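Local coordinates for uncharacterized protein (PDB 4OPW) that is of unknown function but, as a putative adhesin with a pectate-lyase-like parallel beta-helix, probably mediates attachment at the bacterial cell surface, at residues K86-V91 with S103-D108; L131-S136 with M141-L146; L151-N156 with I161-G166. All coordinates share one frame; numbering follows the deposited sequence. Where two conformers were deposited one is given.

Contact 1 (K86-V91 with S103-D108); sequences KWLKEV and SPLKGD
W87 and K106 meet at an oblique angle, with the ammonium nitrogen of the lysine close to the outer carbons of the six-membered ring: K106 NZ lies 3.1 Å from W87 CZ3 and 3.3 Å from W87 CH2. Two torsions set up this approach. K106 CG sits between the backbone N and the carbonyl carbon (chi1 65°), and the otherwise extended chain bends back at its last torsion (chi4 66°). One face of the indole is backed by K86 CG, 3.6 Å above its plane, while water 1 stands at the ring edge in plane.

Between the backbones, water replaces direct hydrogen bonds. Water 2 spans the gap, 2.7 Å from L88 O and 3.1 Å from K106 O; water 1 accepts from L88 N at 3.0 Å. On the buried side L88 CD2 barely reaches L105 CD2, at 4.5 Å.

Strand 31-36 lies between strands 80-85 and 98-101, which lead into the two segments: Y34 touches both leucines, and Q36 bonds K86 O and K106 N through its side-chain amide. Such a water-filled junction belongs to the N-terminal part of what is probably a parallel beta-helix, where strand 90-94 runs between 23-27 and 109-114, and 105-106 pairs with 126-128.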
ATOM      1  N   LYS A  86       3.020  12.483 -13.575  1.00 16.60           N
ATOM      2  CA  LYS A  86       1.684  12.998 -13.819  1.00 16.37           C
ATOM      3  C   LYS A  86       0.606  11.962 -13.420  1.00 21.14           C
ATOM      4  O   LYS A  86      -0.481  12.336 -12.969  1.00 20.74           O
ATOM      5  CB  LYS A  86       1.559  13.393 -15.296  1.00 17.96           C
ATOM      6  CG  LYS A  86       0.242  14.062 -15.643  1.00 18.90           C
ATOM      7  CD  LYS A  86       0.258  14.717 -17.027  1.00 18.56           C
ATOM      8  CE  LYS A  86      -1.145  15.159 -17.386  1.00 18.48           C
ATOM      9  NZ  LYS A  86      -1.181  15.908 -18.682  1.00 23.11           N
ATOM     10  N   TRP A  87       0.896  10.691 -13.648  1.00 19.48           N
ATOM     11  CA  TRP A  87      -0.025   9.589 -13.408  1.00 20.48           C
ATOM     12  C   TRP A  87       0.606   8.494 -12.557  1.00 21.66           C
ATOM     13  O   TRP A  87       1.817   8.240 -12.648  1.00 19.85           O
ATOM     14  CB  TRP A  87      -0.467   8.988 -14.748  1.00 21.45           C
ATOM     15  CG  TRP A  87      -1.087   9.976 -15.683  1.00 24.74           C
ATOM     16  CD1 TRP A  87      -0.516  10.533 -16.791  1.00 28.11           C
ATOM     17  CD2 TRP A  87      -2.382  10.571 -15.554  1.00 26.25           C
ATOM     18  NE1 TRP A  87      -1.394  11.412 -17.381  1.00 28.61           N
ATOM     19  CE2 TRP A  87      -2.543  11.462 -16.638  1.00 30.66           C
ATOM     20  CE3 TRP A  87      -3.425  10.444 -14.617  1.00 29.16           C
ATOM     21  CZ2 TRP A  87      -3.725  12.196 -16.840  1.00 32.25           C
ATOM     22  CZ3 TRP A  87      -4.603  11.151 -14.829  1.00 32.17           C
ATOM     23  CH2 TRP A  87      -4.732  12.039 -15.912  1.00 33.52           C
ATOM     24  N   LEU A  88      -0.231   7.808 -11.761  1.00 19.64           N
ATOM     25  CA  LEU A  88       0.217   6.667 -10.963  1.00 17.88           C
ATOM     26  C   LEU A  88      -0.912   5.639 -10.878  1.00 22.13           C
ATOM     27  O   LEU A  88      -1.952   5.921 -10.294  1.00 21.07           O
ATOM     28  CB  LEU A  88       0.698   7.062  -9.565  1.00 16.93           C
ATOM     29  CG  LEU A  88       1.288   5.914  -8.730  1.00 19.45           C
ATOM     30  CD1 LEU A  88       2.623   5.423  -9.310  1.00 18.59           C
ATOM     31  CD2 LEU A  88       1.422   6.308  -7.275  1.00 19.75           C
ATOM     32  N   LYS A  89      -0.710   4.468 -11.476  1.00 18.10           N
ATOM     33  CA  LYS A  89      -1.755   3.439 -11.456  1.00 18.42           C
ATOM     34  C   LYS A  89      -1.374   2.252 -10.562  1.00 19.66           C
ATOM     35  O   LYS A  89      -2.242   1.428 -10.242  1.00 19.42           O
ATOM     36  CB  LYS A  89      -2.087   2.956 -12.899  1.00 20.79           C
ATOM     37  CG  LYS A  89      -0.958   2.109 -13.531  1.00 21.99           C
ATOM     38  CD  LYS A  89      -1.328   1.594 -14.917  1.00 25.96           C
ATOM     39  CE  LYS A  89      -0.247   0.697 -15.451  1.00 31.09           C
ATOM     40  NZ  LYS A  89      -0.609   0.140 -16.775  1.00 33.18           N
ATOM     41  N   GLU A  90      -0.096   2.132 -10.187  1.00 16.85           N
ATOM     42  CA  GLU A  90       0.335   0.955  -9.429  1.00 18.53           C
ATOM     43  C   GLU A  90       1.589   1.183  -8.627  1.00 20.62           C
ATOM     44  O   GLU A  90       2.513   1.858  -9.081  1.00 19.28           O
ATOM     45  CB  GLU A  90       0.601  -0.186 -10.440  1.00 20.46           C
ATOM     46  CG  GLU A  90       1.027  -1.533  -9.895  1.00 31.96           C
ATOM     47  CD  GLU A  90       1.362  -2.441 -11.060  1.00 50.41           C
ATOM     48  OE1 GLU A  90       0.419  -2.820 -11.787  1.00 45.91           O
ATOM     49  OE2 GLU A  90       2.564  -2.633 -11.349  1.00 47.38           O
ATOM     50  N   VAL A  91       1.629   0.568  -7.438  1.00 15.85           N
ATOM     51  CA  VAL A  91       2.805   0.565  -6.577  1.00 16.88           C
ATOM     52  C   VAL A  91       3.005  -0.848  -6.055  1.00 19.35           C
ATOM     53  O   VAL A  91       2.053  -1.445  -5.523  1.00 18.45           O
ATOM     54  CB  VAL A  91       2.745   1.586  -5.392  1.00 19.48           C
ATOM     55  CG1 VAL A  91       4.034   1.543  -4.541  1.00 19.80           C
ATOM     56  CG2 VAL A  91       2.467   3.016  -5.880  1.00 18.81           C
ATOM     57  N   SER A 103       0.883  13.848  -1.872  1.00 20.44           N
ATOM     58  CA  SER A 103      -0.050  14.617  -2.686  1.00 19.99           C
ATOM     59  C   SER A 103      -1.346  13.868  -2.781  1.00 22.72           C
ATOM     60  O   SER A 103      -1.335  12.647  -2.608  1.00 20.61           O
ATOM     61  CB  SER A 103       0.527  14.808  -4.097  1.00 23.64           C
ATOM     62  OG  SER A 103       0.404  13.601  -4.838  1.00 24.52           O
ATOM     63  N   PRO A 104      -2.449  14.522  -3.205  1.00 20.77           N
ATOM     64  CA  PRO A 104      -3.649  13.750  -3.554  1.00 21.35           C
ATOM     65  C   PRO A 104      -3.326  12.847  -4.750  1.00 24.16           C
ATOM     66  O   PRO A 104      -2.342  13.091  -5.474  1.00 22.88           O
ATOM     67  CB  PRO A 104      -4.682  14.827  -3.934  1.00 23.80           C
ATOM     68  CG  PRO A 104      -4.147  16.120  -3.390  1.00 28.19           C
ATOM     69  CD  PRO A 104      -2.634  15.962  -3.483  1.00 23.03           C
ATOM     70  N   LEU A 105      -4.102  11.773  -4.921  1.00 19.45           N
ATOM     71  CA  LEU A 105      -3.923  10.823  -6.016  1.00 18.68           C
ATOM     72  C   LEU A 105      -5.222  10.657  -6.783  1.00 24.19           C
ATOM     73  O   LEU A 105      -6.293  10.533  -6.177  1.00 22.25           O
ATOM     74  CB  LEU A 105      -3.455   9.456  -5.514  1.00 18.17           C
ATOM     75  CG  LEU A 105      -2.103   9.415  -4.764  1.00 21.41           C
ATOM     76  CD1 LEU A 105      -1.889   8.067  -4.133  1.00 21.42           C
ATOM     77  CD2 LEU A 105      -0.950   9.775  -5.683  1.00 21.28           C
ATOM     78  N   LYS A 106      -5.130  10.658  -8.113  1.00 20.33           N
ATOM     79  CA  LYS A 106      -6.322  10.527  -8.954  1.00 21.42           C
ATOM     80  C   LYS A 106      -6.044   9.544 -10.087  1.00 28.90           C
ATOM     81  O   LYS A 106      -4.889   9.204 -10.333  1.00 31.50           O
ATOM     82  CB  LYS A 106      -6.784  11.893  -9.485  1.00 24.96           C
ATOM     83  CG  LYS A 106      -5.803  12.576 -10.439  1.00 32.29           C
ATOM     84  CD  LYS A 106      -6.374  13.865 -11.027  1.00 37.99           C
ATOM     85  CE  LYS A 106      -5.362  14.546 -11.918  1.00 40.37           C
ATOM     86  NZ  LYS A 106      -5.076  13.726 -13.117  1.00 46.89           N
ATOM     87  N   GLY A 107      -7.089   9.093 -10.751  1.00 25.60           N
ATOM     88  CA  GLY A 107      -6.957   8.169 -11.871  1.00 24.74           C
ATOM     89  C   GLY A 107      -8.071   7.159 -11.923  1.00 25.28           C
ATOM     90  O   GLY A 107      -8.846   7.047 -10.974  1.00 24.44           O
ATOM     91  N   ASP A 108      -8.153   6.411 -13.025  1.00 21.74           N
ATOM     92  CA  ASP A 108      -9.174   5.377 -13.184  1.00 21.85           C
ATOM     93  C   ASP A 108      -8.984   4.269 -12.145  1.00 24.03           C
ATOM     94  O   ASP A 108      -9.964   3.778 -11.576  1.00 21.86           O
ATOM     95  CB  ASP A 108      -9.109   4.768 -14.606  1.00 24.27           C
ATOM     96  CG  ASP A 108      -9.501   5.696 -15.748  1.00 33.26           C
ATOM     97  OD1 ASP A 108     -10.178   6.719 -15.488  1.00 31.44           O
ATOM     98  OD2 ASP A 108      -9.135   5.399 -16.896  1.00 38.44           O
TER
HETATM   99  O   HOH W   1      -3.129   8.357 -11.821  1.00 23.80           O
HETATM  100  O   HOH W   2      -2.678   7.959  -8.639  1.00 29.52           O

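Contact 2 (L131-S136 with M141-L146)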
ATOM      1  N   LEU A 131      -9.963   1.152  -6.283  1.00 20.31           N
ATOM      2  CA  LEU A 131      -8.812   1.150  -5.363  1.00 20.26           C
ATOM      3  C   LEU A 131      -8.600  -0.276  -4.915  1.00 23.58           C
ATOM      4  O   LEU A 131      -9.479  -0.876  -4.310  1.00 23.64           O
ATOM      5  CB  LEU A 131      -9.036   2.117  -4.179  1.00 20.74           C
ATOM      6  CG  LEU A 131      -7.846   2.358  -3.213  1.00 23.08           C
ATOM      7  CD1 LEU A 131      -6.610   2.943  -3.953  1.00 21.22           C
ATOM      8  CD2 LEU A 131      -8.263   3.295  -2.079  1.00 24.94           C
ATOM      9  N   ASP A 132      -7.458  -0.846  -5.291  1.00 19.34           N
ATOM     10  CA  ASP A 132      -7.160  -2.247  -5.051  1.00 18.04           C
ATOM     11  C   ASP A 132      -5.918  -2.377  -4.176  1.00 20.49           C
ATOM     12  O   ASP A 132      -4.783  -2.227  -4.643  1.00 18.73           O
ATOM     13  CB  ASP A 132      -7.009  -2.939  -6.419  1.00 20.62           C
ATOM     14  CG  ASP A 132      -6.627  -4.402  -6.400  1.00 31.59           C
ATOM     15  OD1 ASP A 132      -6.620  -5.003  -5.307  1.00 32.79           O
ATOM     16  OD2 ASP A 132      -6.353  -4.948  -7.484  1.00 35.27           O
ATOM     17  N   LEU A 133      -6.146  -2.687  -2.883  1.00 17.41           N
ATOM     18  CA  LEU A 133      -5.102  -2.748  -1.876  1.00 17.34           C
ATOM     19  C   LEU A 133      -4.852  -4.158  -1.408  1.00 21.61           C
ATOM     20  O   LEU A 133      -5.792  -4.887  -1.066  1.00 21.47           O
ATOM     21  CB  LEU A 133      -5.497  -1.866  -0.686  1.00 17.60           C
ATOM     22  CG  LEU A 133      -5.973  -0.434  -1.022  1.00 21.47           C
ATOM     23  CD1 LEU A 133      -6.402   0.303   0.233  1.00 21.61           C
ATOM     24  CD2 LEU A 133      -4.890   0.362  -1.749  1.00 20.94           C
ATOM     25  N   ASN A 134      -3.580  -4.553  -1.424  1.00 17.37           N
ATOM     26  CA  ASN A 134      -3.161  -5.898  -1.047  1.00 16.60           C
ATOM     27  C   ASN A 134      -1.989  -5.841  -0.112  1.00 21.62           C
ATOM     28  O   ASN A 134      -0.998  -5.151  -0.390  1.00 21.44           O
ATOM     29  CB  ASN A 134      -2.786  -6.702  -2.303  1.00 18.63           C
ATOM     30  CG  ASN A 134      -3.899  -6.731  -3.327  1.00 32.59           C
ATOM     31  OD1 ASN A 134      -4.769  -7.584  -3.260  1.00 27.46           O
ATOM     32  ND2 ASN A 134      -3.938  -5.734  -4.234  1.00 28.08           N
ATOM     33  N   VAL A 135      -2.105  -6.544   1.024  1.00 16.87           N
ATOM     34  CA  VAL A 135      -1.034  -6.588   2.006  1.00 16.51           C
ATOM     35  C   VAL A 135      -0.664  -8.046   2.292  1.00 19.63           C
ATOM     36  O   VAL A 135      -1.550  -8.916   2.361  1.00 16.86           O
ATOM     37  CB  VAL A 135      -1.448  -5.818   3.300  1.00 20.59           C
ATOM     38  CG1 VAL A 135      -0.696  -6.328   4.536  1.00 20.31           C
ATOM     39  CG2 VAL A 135      -1.242  -4.301   3.129  1.00 19.88           C
ATOM     40  N   SER A 136       0.638  -8.300   2.498  1.00 16.23           N
ATOM     41  CA  SER A 136       1.105  -9.617   2.947  1.00 17.46           C
ATOM     42  C   SER A 136       2.419  -9.438   3.701  1.00 19.67           C
ATOM     43  O   SER A 136       2.946  -8.324   3.737  1.00 18.71           O
ATOM     44  CB  SER A 136       1.257 -10.583   1.774  1.00 20.79           C
ATOM     45  OG  SER A 136       2.391 -10.283   0.983  1.00 23.04           O
HETATM   46  N   MSE A 141      -0.523  -0.685   5.829  1.00 18.17           N
HETATM   47  CA  MSE A 141      -0.929   0.397   4.961  1.00 18.11           C
HETATM   48  C   MSE A 141      -1.852   1.357   5.692  1.00 22.25           C
HETATM   49  O   MSE A 141      -2.707   0.924   6.468  1.00 22.19           O
HETATM   50  CB  MSE A 141      -1.613  -0.144   3.712  1.00 19.65           C
HETATM   51  CG  MSE A 141      -1.685   0.872   2.612  1.00 26.69           C
HETATM   52 SE   MSE A 141      -2.555  -0.055   1.149  0.75 32.03          SE
HETATM   53  CE  MSE A 141      -1.501  -1.287   0.737  1.00 24.46           C
ATOM     54  N   VAL A 142      -1.635   2.664   5.496  1.00 17.28           N
ATOM     55  CA  VAL A 142      -2.470   3.700   6.102  1.00 18.20           C
ATOM     56  C   VAL A 142      -2.953   4.629   4.985  1.00 21.45           C
ATOM     57  O   VAL A 142      -2.126   5.263   4.314  1.00 20.44           O
ATOM     58  CB  VAL A 142      -1.776   4.496   7.246  1.00 22.41           C
ATOM     59  CG1 VAL A 142      -2.742   5.514   7.864  1.00 23.48           C
ATOM     60  CG2 VAL A 142      -1.202   3.559   8.318  1.00 22.66           C
ATOM     61  N   VAL A 143      -4.276   4.734   4.816  1.00 17.60           N
ATOM     62  CA  VAL A 143      -4.899   5.600   3.817  1.00 16.95           C
ATOM     63  C   VAL A 143      -5.734   6.622   4.576  1.00 20.91           C
ATOM     64  O   VAL A 143      -6.723   6.257   5.220  1.00 20.97           O
ATOM     65  CB  VAL A 143      -5.730   4.805   2.757  1.00 19.36           C
ATOM     66  CG1 VAL A 143      -6.348   5.752   1.732  1.00 18.42           C
ATOM     67  CG2 VAL A 143      -4.866   3.734   2.050  1.00 18.90           C
ATOM     68  N   ASN A 144      -5.320   7.892   4.543  1.00 19.00           N
ATOM     69  CA  ASN A 144      -5.995   8.937   5.309  1.00 18.94           C
ATOM     70  C   ASN A 144      -7.419   9.230   4.821  1.00 22.75           C
ATOM     71  O   ASN A 144      -8.303   9.474   5.650  1.00 22.92           O
ATOM     72  CB  ASN A 144      -5.174  10.231   5.313  1.00 21.55           C
ATOM     73  CG  ASN A 144      -3.969  10.192   6.236  1.00 37.04           C
ATOM     74  OD1 ASN A 144      -3.722   9.220   6.968  1.00 30.75           O
ATOM     75  ND2 ASN A 144      -3.202  11.263   6.240  1.00 26.50           N
ATOM     76  N   GLU A 145      -7.640   9.235   3.506  1.00 19.79           N
ATOM     77  CA  GLU A 145      -8.959   9.573   2.961  1.00 19.84           C
ATOM     78  C   GLU A 145      -9.077   9.032   1.548  1.00 25.26           C
ATOM     79  O   GLU A 145      -8.174   9.262   0.735  1.00 24.02           O
ATOM     80  CB  GLU A 145      -9.164  11.103   2.964  1.00 21.50           C
ATOM     81  CG  GLU A 145     -10.594  11.520   2.656  1.00 30.15           C
ATOM     82  CD  GLU A 145     -10.839  13.002   2.455  1.00 48.91           C
ATOM     83  OE1 GLU A 145      -9.873  13.796   2.522  1.00 43.67           O
ATOM     84  OE2 GLU A 145     -12.012  13.368   2.224  1.00 43.17           O
ATOM     85  N   LEU A 146     -10.184   8.334   1.255  1.00 22.27           N
ATOM     86  CA  LEU A 146     -10.434   7.771  -0.070  1.00 21.77           C
ATOM     87  C   LEU A 146     -11.870   8.028  -0.570  1.00 25.16           C
ATOM     88  O   LEU A 146     -12.823   8.118   0.215  1.00 23.37           O
ATOM     89  CB  LEU A 146     -10.130   6.267  -0.095  1.00 21.43           C
ATOM     90  CG  LEU A 146     -10.980   5.314   0.787  1.00 24.71           C
ATOM     91  CD1 LEU A 146     -12.154   4.712  -0.015  1.00 24.04           C
ATOM     92  CD2 LEU A 146     -10.116   4.168   1.321  1.00 25.06           C
TER
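L131 begins the contact, its CD2 lying 4.0 Å from both CD2 and CB of L146; the two side chains meet aslant, a methyl against the root and one branch of the partner. D132 faces the other way, and so does N134; there N134 ND2 donates to D132 OD1 at 3.0 Å, arriving from above the carboxylate plane with an N-H...O angle of 148°, which ties the two polar side chains together on the face turned from the apolar interior.

L133 carries two contacts. Its CD2 approaches the selenium of selenomethionine M141 at 3.7 Å, with CB also close at 3.9 Å, so the heavy atom lies across the flank of the leucine; its CD1 meets V143 CG2 tip to tip at 4.2 Å. V135 then slides past M141 in the opposite direction, CG2 lying 3.9 Å from M141 CE. The selenomethionine extends from the backbone and bends only at its last torsion (chi3 -64°), which places SE on L133 and CE near V135.

The strand axes stay 9.6 Å apart with no hydrogen bond between them, as in a beta-arch whose two strands belong to different sheets. Strand 130-136 runs between strands 109-114 and 150-156, M141 also packs on I112 and A114, and L163 of strand 159-163 touches L133, V143 and L146.

Contact 3 (L151-N156 with I161-G166); sequences LECSIN and INLKAG
E152 OE2 takes a salt bridge from K150 NZ, with K130 NZ only a long, weak second partner, on the outer face, whereas its neighbours L151 and C153 turn inward to meet L163. L151 CD2 and L163 CD1 reach toward each other tip to tip, 3.8 Å apart. The same L163 methyl lies 3.6 Å from C153 SG in one of two deposited cysteine conformers, so that sulfur contact is less certain.

Further along, I155 and I161 slide past each other in opposite directions. I155 CG1 touches I161 CD1 at 3.7 Å, and I155 CD1 comes within 3.9 Å of I161 N. With its CG1 anti to the carbonyl carbon (chi1 -61°) and an extended end (chi2 172°), I161 carries CD1 across to the opposite backbone, 3.6 Å from S154 O.

The strand directions differ by 153° and their axes approach to 9.2 Å, too far for backbone pairing. Since no hydrogen bond crosses between the segments, the direct contact between them probably rests on dispersion and burial of apolar groups, while hydrogen bonds such as those of L151 and C153 to D172 run sideward to the next coil, the division of labour of a parallel beta-helix.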
ATOM      1  N   LEU A 151     -13.888  -0.665  -4.070  1.00 19.06           N
ATOM      2  CA  LEU A 151     -12.773  -0.831  -3.128  1.00 18.37           C
ATOM      3  C   LEU A 151     -12.516  -2.313  -2.927  1.00 23.34           C
ATOM      4  O   LEU A 151     -13.457  -3.079  -2.663  1.00 23.02           O
ATOM      5  CB  LEU A 151     -13.102  -0.149  -1.784  1.00 18.73           C
ATOM      6  CG  LEU A 151     -12.129  -0.342  -0.629  1.00 22.48           C
ATOM      7  CD1 LEU A 151     -10.737   0.262  -0.955  1.00 22.52           C
ATOM      8  CD2 LEU A 151     -12.694   0.295   0.633  1.00 26.14           C
ATOM      9  N   GLU A 152     -11.254  -2.730  -3.081  1.00 21.57           N
ATOM     10  CA  GLU A 152     -10.810  -4.102  -2.848  1.00 20.80           C
ATOM     11  C   GLU A 152      -9.682  -4.037  -1.856  1.00 23.70           C
ATOM     12  O   GLU A 152      -8.710  -3.299  -2.051  1.00 22.27           O
ATOM     13  CB  GLU A 152     -10.419  -4.817  -4.132  1.00 21.75           C
ATOM     14  CG  GLU A 152     -11.634  -5.090  -5.013  1.00 28.98           C
ATOM     15  CD  GLU A 152     -11.333  -5.503  -6.438  1.00 47.14           C
ATOM     16  OE1 GLU A 152     -10.149  -5.776  -6.743  1.00 37.04           O
ATOM     17  OE2 GLU A 152     -12.281  -5.541  -7.256  1.00 36.17           O
ATOM     18  N   CYS A 153      -9.865  -4.765  -0.738  0.50 20.32           N
ATOM     19  CA  CYS A 153      -8.900  -4.854   0.339  0.50 20.26           C
ATOM     20  C   CYS A 153      -8.655  -6.280   0.653  0.50 23.85           C
ATOM     21  O   CYS A 153      -9.577  -7.034   0.981  0.50 23.23           O
ATOM     22  CB  CYS A 153      -9.362  -4.099   1.574  0.50 21.29           C
ATOM     23  SG  CYS A 153      -9.157  -2.317   1.461  0.50 24.92           S
ATOM     24  N   SER A 154      -7.396  -6.655   0.581  1.00 19.24           N
ATOM     25  CA  SER A 154      -7.041  -8.021   0.924  1.00 19.16           C
ATOM     26  C   SER A 154      -5.764  -8.112   1.726  1.00 21.93           C
ATOM     27  O   SER A 154      -4.785  -7.398   1.448  1.00 19.91           O
ATOM     28  CB  SER A 154      -6.897  -8.858  -0.339  1.00 23.14           C
ATOM     29  OG  SER A 154      -7.995  -8.647  -1.219  1.00 33.89           O
ATOM     30  N   ILE A 155      -5.797  -8.979   2.757  1.00 17.20           N
ATOM     31  CA  ILE A 155      -4.618  -9.287   3.579  1.00 17.36           C
ATOM     32  C   ILE A 155      -4.377 -10.788   3.505  1.00 21.58           C
ATOM     33  O   ILE A 155      -5.326 -11.544   3.675  1.00 18.15           O
ATOM     34  CB  ILE A 155      -4.749  -8.806   5.047  1.00 20.40           C
ATOM     35  CG1 ILE A 155      -5.005  -7.273   5.114  1.00 21.25           C
ATOM     36  CG2 ILE A 155      -3.459  -9.205   5.857  1.00 19.59           C
ATOM     37  CD1 ILE A 155      -5.229  -6.753   6.501  1.00 23.44           C
ATOM     38  N   ASN A 156      -3.105 -11.224   3.287  1.00 18.91           N
ATOM     39  CA  ASN A 156      -2.727 -12.637   3.265  1.00 19.72           C
ATOM     40  C   ASN A 156      -1.550 -12.877   4.189  1.00 22.49           C
ATOM     41  O   ASN A 156      -0.572 -12.131   4.139  1.00 21.92           O
ATOM     42  CB  ASN A 156      -2.385 -13.102   1.855  1.00 20.96           C
ATOM     43  CG  ASN A 156      -3.595 -13.479   1.088  1.00 44.43           C
ATOM     44  OD1 ASN A 156      -4.095 -14.597   1.205  1.00 43.88           O
ATOM     45  ND2 ASN A 156      -4.113 -12.542   0.315  1.00 33.28           N
ATOM     46  N   ILE A 161      -4.366  -3.011   7.277  1.00 17.15           N
ATOM     47  CA  ILE A 161      -4.838  -1.987   6.342  1.00 15.75           C
ATOM     48  C   ILE A 161      -5.735  -1.056   7.151  1.00 19.93           C
ATOM     49  O   ILE A 161      -6.763  -1.490   7.670  1.00 20.82           O
ATOM     50  CB  ILE A 161      -5.530  -2.539   5.065  1.00 18.67           C
ATOM     51  CG1 ILE A 161      -4.532  -3.421   4.232  1.00 19.75           C
ATOM     52  CG2 ILE A 161      -6.058  -1.360   4.209  1.00 19.98           C
ATOM     53  CD1 ILE A 161      -5.125  -4.199   3.023  1.00 22.25           C
ATOM     54  N   ASN A 162      -5.315   0.192   7.307  1.00 16.23           N
ATOM     55  CA  ASN A 162      -6.080   1.198   8.041  1.00 17.24           C
ATOM     56  C   ASN A 162      -6.584   2.247   7.067  1.00 19.68           C
ATOM     57  O   ASN A 162      -5.792   2.992   6.499  1.00 19.61           O
ATOM     58  CB  ASN A 162      -5.214   1.823   9.143  1.00 19.69           C
ATOM     59  CG  ASN A 162      -5.919   2.841  10.008  1.00 29.43           C
ATOM     60  OD1 ASN A 162      -7.115   3.093   9.875  1.00 25.79           O
ATOM     61  ND2 ASN A 162      -5.167   3.473  10.896  1.00 28.39           N
ATOM     62  N   LEU A 163      -7.906   2.278   6.859  1.00 16.92           N
ATOM     63  CA  LEU A 163      -8.598   3.215   5.956  1.00 17.93           C
ATOM     64  C   LEU A 163      -9.346   4.165   6.852  1.00 22.86           C
ATOM     65  O   LEU A 163     -10.399   3.821   7.381  1.00 21.55           O
ATOM     66  CB  LEU A 163      -9.542   2.465   4.995  1.00 18.08           C
ATOM     67  CG  LEU A 163      -8.968   1.263   4.227  1.00 22.38           C
ATOM     68  CD1 LEU A 163     -10.031   0.645   3.331  1.00 21.77           C
ATOM     69  CD2 LEU A 163      -7.743   1.672   3.375  1.00 23.61           C
ATOM     70  N   LYS A 164      -8.725   5.300   7.141  1.00 21.48           N
ATOM     71  CA  LYS A 164      -9.197   6.264   8.140  1.00 21.04           C
ATOM     72  C   LYS A 164     -10.533   6.946   7.828  1.00 24.40           C
ATOM     73  O   LYS A 164     -11.314   7.179   8.751  1.00 25.29           O
ATOM     74  CB  LYS A 164      -8.143   7.351   8.351  1.00 22.32           C
ATOM     75  CG  LYS A 164      -6.874   6.843   9.036  1.00 28.00           C
ATOM     76  CD  LYS A 164      -5.969   8.004   9.402  1.00 36.25           C
ATOM     77  CE  LYS A 164      -4.779   7.572  10.222  1.00 45.60           C
ATOM     78  NZ  LYS A 164      -3.742   8.635  10.287  1.00 54.05           N
ATOM     79  N   ALA A 165     -10.784   7.313   6.565  1.00 20.88           N
ATOM     80  CA  ALA A 165     -11.991   8.055   6.198  1.00 21.97           C
ATOM     81  C   ALA A 165     -12.333   7.884   4.754  1.00 26.07           C
ATOM     82  O   ALA A 165     -11.462   7.573   3.946  1.00 24.53           O
ATOM     83  CB  ALA A 165     -11.783   9.550   6.484  1.00 22.99           C
ATOM     84  N   GLY A 166     -13.587   8.169   4.418  1.00 25.19           N
ATOM     85  CA  GLY A 166     -13.993   8.135   3.024  1.00 25.11           C
ATOM     86  C   GLY A 166     -15.244   7.377   2.669  1.00 26.48           C
ATOM     87  O   GLY A 166     -16.074   7.069   3.531  1.00 25.58           O
TER

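Overall arrangement
Contacts 2 and 3 occupy equivalent places in successive coils, 20 residues apart, with centres about 5 Å from each other. Probable lateral hydrogen bonds join them on both walls: L133 N to E152 O and M141 O to N162 N, each 2.8 Å. Contact 1 lies nearer the N-terminal end, its centre about 13 Å from that of contact 2 and about 17 Å from that of contact 3; nearest atoms remain about 6 and 10 Å away, without touching. It closes before contact 2 opens, yet strands 90-94, 130-136 and 150-156 share one sheet. No hydrogen bond crosses contacts 2 or 3, whose facing side chains are mainly apolar.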